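Local coordinates for protein probable TonB-dependent receptor (Pseudomonas aeruginosa, PDB 4K3F) that probably binds methionine in the periplasm as the NlpA-family lipoprotein component of an amino acid uptake system, at residues Ala76-Tyr88 and Gln229-Phe240. Numbering follows the deposited sequence.
With MSE (selenomethionine), chain B.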
loop_
_atom_site.group_PDB
_atom_site.type_symbol
_atom_site.label_atom_id
_atom_site.label_comp_id
_atom_site.label_asym_id
_atom_site.label_seq_id
_atom_site.Cartn_x
_atom_site.Cartn_y
_atom_site.Cartn_z
ATOM N N ALA A 76 -10.222 -5.181 -9.951
ATOM C CA ALA A 76 -9.685 -3.845 -9.985
ATOM C C ALA A 76 -10.460 -2.963 -10.966
ATOM O O ALA A 76 -10.828 -3.390 -12.027
ATOM C CB ALA A 76 -8.223 -3.919 -10.422
ATOM N N VAL A 77 -10.663 -1.715 -10.609
ATOM C CA VAL A 77 -11.387 -0.736 -11.436
ATOM C C VAL A 77 -10.420 0.243 -12.107
ATOM O O VAL A 77 -10.473 0.432 -13.353
ATOM C CB VAL A 77 -12.416 0.056 -10.599
ATOM C CG1 VAL A 77 -13.158 1.060 -11.489
ATOM C CG2 VAL A 77 -13.392 -0.898 -9.931
ATOM N N THR A 78 -9.536 0.837 -11.308
ATOM C CA THR A 78 -8.549 1.777 -11.824
ATOM C C THR A 78 -7.438 1.997 -10.843
ATOM O O THR A 78 -7.596 1.731 -9.649
ATOM C CB THR A 78 -9.188 3.126 -12.196
ATOM O OG1 THR A 78 -8.309 3.830 -13.090
ATOM C CG2 THR A 78 -9.472 4.005 -10.987
ATOM N N GLY A 79 -6.295 2.438 -11.361
ATOM C CA GLY A 79 -5.152 2.739 -10.549
ATOM C C GLY A 79 -5.128 4.206 -10.200
ATOM O O GLY A 79 -5.567 5.057 -10.971
ATOM N N VAL A 80 -4.648 4.517 -9.017
ATOM C CA VAL A 80 -4.675 5.858 -8.534
ATOM C C VAL A 80 -3.306 6.424 -8.211
ATOM O O VAL A 80 -2.977 7.495 -8.699
ATOM C CB VAL A 80 -5.617 6.016 -7.335
ATOM C CG1 VAL A 80 -5.690 7.487 -6.940
ATOM C CG2 VAL A 80 -7.024 5.527 -7.650
ATOM N N HIS A 81 -2.536 5.743 -7.355
ATOM C CA HIS A 81 -1.282 6.267 -6.868
ATOM C C HIS A 81 -0.341 5.165 -6.460
ATOM O O HIS A 81 -0.750 4.004 -6.326
ATOM C CB HIS A 81 -1.496 7.211 -5.671
ATOM C CG HIS A 81 -1.934 6.516 -4.422
ATOM N ND1 HIS A 81 -3.246 6.401 -4.025
ATOM C CD2 HIS A 81 -1.207 5.886 -3.470
ATOM C CE1 HIS A 81 -3.306 5.737 -2.889
ATOM N NE2 HIS A 81 -2.079 5.409 -2.533
ATOM N N ILE A 82 0.915 5.542 -6.279
ATOM C CA ILE A 82 1.936 4.608 -5.789
ATOM C C ILE A 82 2.451 5.173 -4.484
ATOM O O ILE A 82 2.535 6.407 -4.322
ATOM C CB ILE A 82 3.121 4.441 -6.799
ATOM C CG1 ILE A 82 2.599 4.062 -8.186
ATOM C CG2 ILE A 82 4.091 3.368 -6.352
ATOM C CD1 ILE A 82 2.853 5.143 -9.212
ATOM N N GLU A 83 2.804 4.294 -3.557
ATOM C CA GLU A 83 3.373 4.672 -2.244
ATOM C C GLU A 83 4.719 4.002 -2.106
ATOM O O GLU A 83 4.809 2.935 -1.522
ATOM C CB GLU A 83 2.488 4.157 -1.097
ATOM C CG GLU A 83 1.132 4.778 -1.030
ATOM C CD GLU A 83 0.193 4.128 -0.011
ATOM O OE1 GLU A 83 0.620 3.371 0.922
ATOM O OE2 GLU A 83 -0.990 4.372 -0.170
ATOM N N PRO A 84 5.783 4.606 -2.650
ATOM C CA PRO A 84 7.076 3.918 -2.575
ATOM C C PRO A 84 7.436 3.504 -1.148
ATOM O O PRO A 84 7.403 4.321 -0.215
ATOM C CB PRO A 84 8.041 4.938 -3.149
ATOM C CG PRO A 84 7.198 5.671 -4.135
ATOM C CD PRO A 84 5.841 5.813 -3.456
ATOM N N LEU A 85 7.739 2.229 -0.979
ATOM C CA LEU A 85 7.969 1.664 0.360
ATOM C C LEU A 85 9.370 2.016 0.837
ATOM O O LEU A 85 10.354 1.823 0.095
ATOM C CB LEU A 85 7.805 0.160 0.293
ATOM C CG LEU A 85 7.812 -0.441 1.702
ATOM C CD1 LEU A 85 6.578 -1.261 1.902
ATOM C CD2 LEU A 85 9.076 -1.214 1.822
ATOM N N GLY A 86 9.451 2.494 2.081
ATOM C CA GLY A 86 10.688 2.827 2.712
ATOM C C GLY A 86 11.113 1.892 3.835
ATOM O O GLY A 86 10.287 1.198 4.467
ATOM N N ALA A 87 12.412 1.935 4.108
ATOM C CA ALA A 87 13.051 1.295 5.262
ATOM C C ALA A 87 13.398 2.370 6.286
ATOM O O ALA A 87 14.013 3.374 5.935
ATOM C CB ALA A 87 14.302 0.547 4.809
ATOM N N TYR A 88 12.973 2.168 7.534
ATOM C CA TYR A 88 13.099 3.135 8.594
ATOM C C TYR A 88 13.871 2.540 9.743
ATOM O O TYR A 88 13.886 1.338 9.944
ATOM C CB TYR A 88 11.716 3.614 9.088
ATOM C CG TYR A 88 10.847 4.153 7.988
ATOM C CD1 TYR A 88 9.995 3.321 7.277
ATOM C CD2 TYR A 88 10.877 5.488 7.637
ATOM C CE1 TYR A 88 9.216 3.800 6.246
ATOM C CE2 TYR A 88 10.093 5.963 6.605
ATOM C CZ TYR A 88 9.272 5.122 5.904
ATOM O OH TYR A 88 8.473 5.591 4.875
ATOM N N GLN A 229 -0.111 15.638 -4.955
ATOM C CA GLN A 229 1.213 16.253 -5.018
ATOM C C GLN A 229 1.524 17.215 -3.847
ATOM O O GLN A 229 2.585 17.137 -3.186
ATOM C CB GLN A 229 1.334 16.986 -6.355
ATOM C CG GLN A 229 1.550 16.030 -7.522
ATOM C CD GLN A 229 1.449 16.726 -8.857
ATOM O OE1 GLN A 229 0.852 17.795 -8.966
ATOM N NE2 GLN A 229 1.998 16.103 -9.894
ATOM N N GLU A 230 0.610 18.144 -3.600
ATOM C CA GLU A 230 0.818 19.160 -2.558
ATOM C C GLU A 230 0.694 18.569 -1.149
ATOM O O GLU A 230 1.413 18.975 -0.246
ATOM C CB GLU A 230 -0.153 20.339 -2.746
ATOM C CG GLU A 230 -1.584 20.030 -2.324
ATOM C CD GLU A 230 -2.526 21.223 -2.455
ATOM O OE1 GLU A 230 -2.865 21.571 -3.615
ATOM O OE2 GLU A 230 -2.947 21.780 -1.394
ATOM N N LYS A 231 -0.215 17.603 -0.962
ATOM C CA LYS A 231 -0.466 17.082 0.382
ATOM C C LYS A 231 0.678 16.179 0.853
ATOM O O LYS A 231 1.132 16.282 1.992
ATOM C CB LYS A 231 -1.814 16.356 0.414
ATOM C CG LYS A 231 -2.168 15.767 1.760
ATOM C CD LYS A 231 -2.580 16.786 2.807
ATOM C CE LYS A 231 -2.928 16.042 4.087
ATOM N NZ LYS A 231 -3.158 16.963 5.214
ATOM N N TYR A 232 1.130 15.275 -0.014
ATOM C CA TYR A 232 2.060 14.231 0.408
ATOM C C TYR A 232 3.497 14.493 -0.023
ATOM O O TYR A 232 4.381 13.750 0.384
ATOM C CB TYR A 232 1.540 12.849 -0.058
ATOM C CG TYR A 232 0.123 12.610 0.392
ATOM C CD1 TYR A 232 -0.180 12.395 1.735
ATOM C CD2 TYR A 232 -0.934 12.652 -0.516
ATOM C CE1 TYR A 232 -1.484 12.209 2.160
ATOM C CE2 TYR A 232 -2.239 12.497 -0.108
ATOM C CZ TYR A 232 -2.510 12.282 1.228
ATOM O OH TYR A 232 -3.803 12.129 1.622
ATOM N N LYS A 233 3.712 15.489 -0.879
ATOM C CA LYS A 233 5.073 16.008 -1.172
ATOM C C LYS A 233 6.040 14.873 -1.594
ATOM O O LYS A 233 7.188 14.759 -1.117
ATOM C CB LYS A 233 5.605 16.775 0.010
ATOM C CG LYS A 233 4.847 18.067 0.271
ATOM C CD LYS A 233 5.253 18.623 1.614
ATOM C CE LYS A 233 4.648 19.996 1.825
ATOM N NZ LYS A 233 5.185 20.652 3.051
ATOM N N GLY A 234 5.543 14.036 -2.500
ATOM C CA GLY A 234 6.355 12.990 -3.104
ATOM C C GLY A 234 6.258 11.640 -2.402
ATOM O O GLY A 234 6.710 10.633 -2.945
ATOM N N ALA A 235 5.673 11.580 -1.203
ATOM C CA ALA A 235 5.508 10.279 -0.524
ATOM C C ALA A 235 4.451 9.402 -1.182
ATOM O O ALA A 235 4.467 8.136 -1.042
ATOM C CB ALA A 235 5.150 10.513 0.928
ATOM N N VAL A 236 3.517 10.062 -1.875
ATOM C CA VAL A 236 2.433 9.425 -2.611
ATOM C C VAL A 236 2.495 10.017 -4.010
ATOM O O VAL A 236 2.512 11.249 -4.163
ATOM C CB VAL A 236 1.068 9.664 -1.947
ATOM C CG1 VAL A 236 -0.051 8.988 -2.720
ATOM C CG2 VAL A 236 1.118 9.183 -0.508
ATOM N N VAL A 237 2.670 9.145 -4.997
ATOM C CA VAL A 237 2.899 9.548 -6.368
ATOM C C VAL A 237 1.670 9.228 -7.211
ATOM O O VAL A 237 1.225 8.060 -7.249
ATOM C CB VAL A 237 4.119 8.797 -6.918
ATOM C CG1 VAL A 237 4.373 9.157 -8.374
ATOM C CG2 VAL A 237 5.350 9.056 -6.067
ATOM N N PRO A 238 1.077 10.222 -7.894
ATOM C CA PRO A 238 0.002 9.906 -8.789
ATOM C C PRO A 238 0.410 8.898 -9.884
ATOM O O PRO A 238 1.529 8.971 -10.427
ATOM C CB PRO A 238 -0.343 11.246 -9.425
ATOM C CG PRO A 238 0.259 12.297 -8.553
ATOM C CD PRO A 238 1.430 11.663 -7.891
ATOM N N ALA A 239 -0.505 7.998 -10.228
ATOM C CA ALA A 239 -0.240 6.917 -11.159
ATOM C C ALA A 239 -1.003 7.161 -12.461
ATOM O O ALA A 239 -1.520 6.237 -13.069
ATOM C CB ALA A 239 -0.657 5.598 -10.538
ATOM N N PHE A 240 -1.112 8.428 -12.830
ATOM C CA PHE A 240 -1.858 8.817 -14.020
ATOM C C PHE A 240 -1.340 10.188 -14.469
ATOM O O PHE A 240 -0.485 10.810 -13.800
ATOM C CB PHE A 240 -3.393 8.792 -13.753
ATOM C CG PHE A 240 -3.840 9.737 -12.676
ATOM C CD1 PHE A 240 -4.144 11.063 -12.974
ATOM C CD2 PHE A 240 -3.881 9.336 -11.364
ATOM C CE1 PHE A 240 -4.523 11.943 -11.978
ATOM C CE2 PHE A 240 -4.267 10.209 -10.354
ATOM C CZ PHE A 240 -4.594 11.514 -10.666
ATOM O OXT PHE A 240 -1.797 10.691 -15.503
HETATM N N MSE B 300 -1.080 1.408 0.651
HETATM C CA MSE B 300 -0.311 0.137 0.788
HETATM C C MSE B 300 0.918 0.270 -0.103
HETATM O O MSE B 300 0.803 0.746 -1.238
HETATM O OXT MSE B 300 2.023 -0.111 0.301
HETATM C CB MSE B 300 -1.149 -1.088 0.385
HETATM C CG MSE B 300 -0.394 -2.385 0.549
HETATM SE SE MSE B 300 -1.453 -3.884 -0.151
HETATM C CE MSE B 300 -2.848 -3.913 1.122
HETATM O O HOH W 1 6.866 7.035 -0.198
#
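Ile82 and Val237 form an antiparallel hydrogen-bonded pair: Ile82 N donates to Val237 O at 2.7 Å, and Val237 N returns a bond to Ile82 O at 2.8 Å. Further along, Ala239 N reaches Val80 O at 2.9 Å, while the edge of the Phe240 ring approaches that same oxygen. These bonds add the C-terminal strand 237-238 to the outer edge of the six-stranded sheet, beside strand 75-82. Residues 76-88 run on from there into strand 86-88 of the five-stranded sheet, so the contact lies where the chain passes between the two lobes of a periplasmic-binding-protein fold, with Glu83 in the ligand pocket. Where the two segments diverge, a water donates to both Pro84 O and Ala235 O, 2.8 Å from each.

The apolar contacts fall on two sides. Ile82 CD1 rests on Ala239 CB at 3.8 Å, and Pro84 CD meets Val237 CG2, whereas Val236 CG1 comes obliquely against the His81 ring, 3.4 Å from CD2. With CG between the backbone N and the carbonyl carbon (chi1 70°), His81 turns its imidazole alongside Glu83. Its NE2 donates in the ring plane to the anti lone pair of Glu83 OE2 at 2.8 Å, and the other carboxylate oxygen, OE1, accepts the selenomethionine amino group at 2.6 Å.

Val236 thus packs on His81, whose bond to OE2 probably restrains the Glu83 carboxylate; the negative charge there would favour a protonated ligand amine.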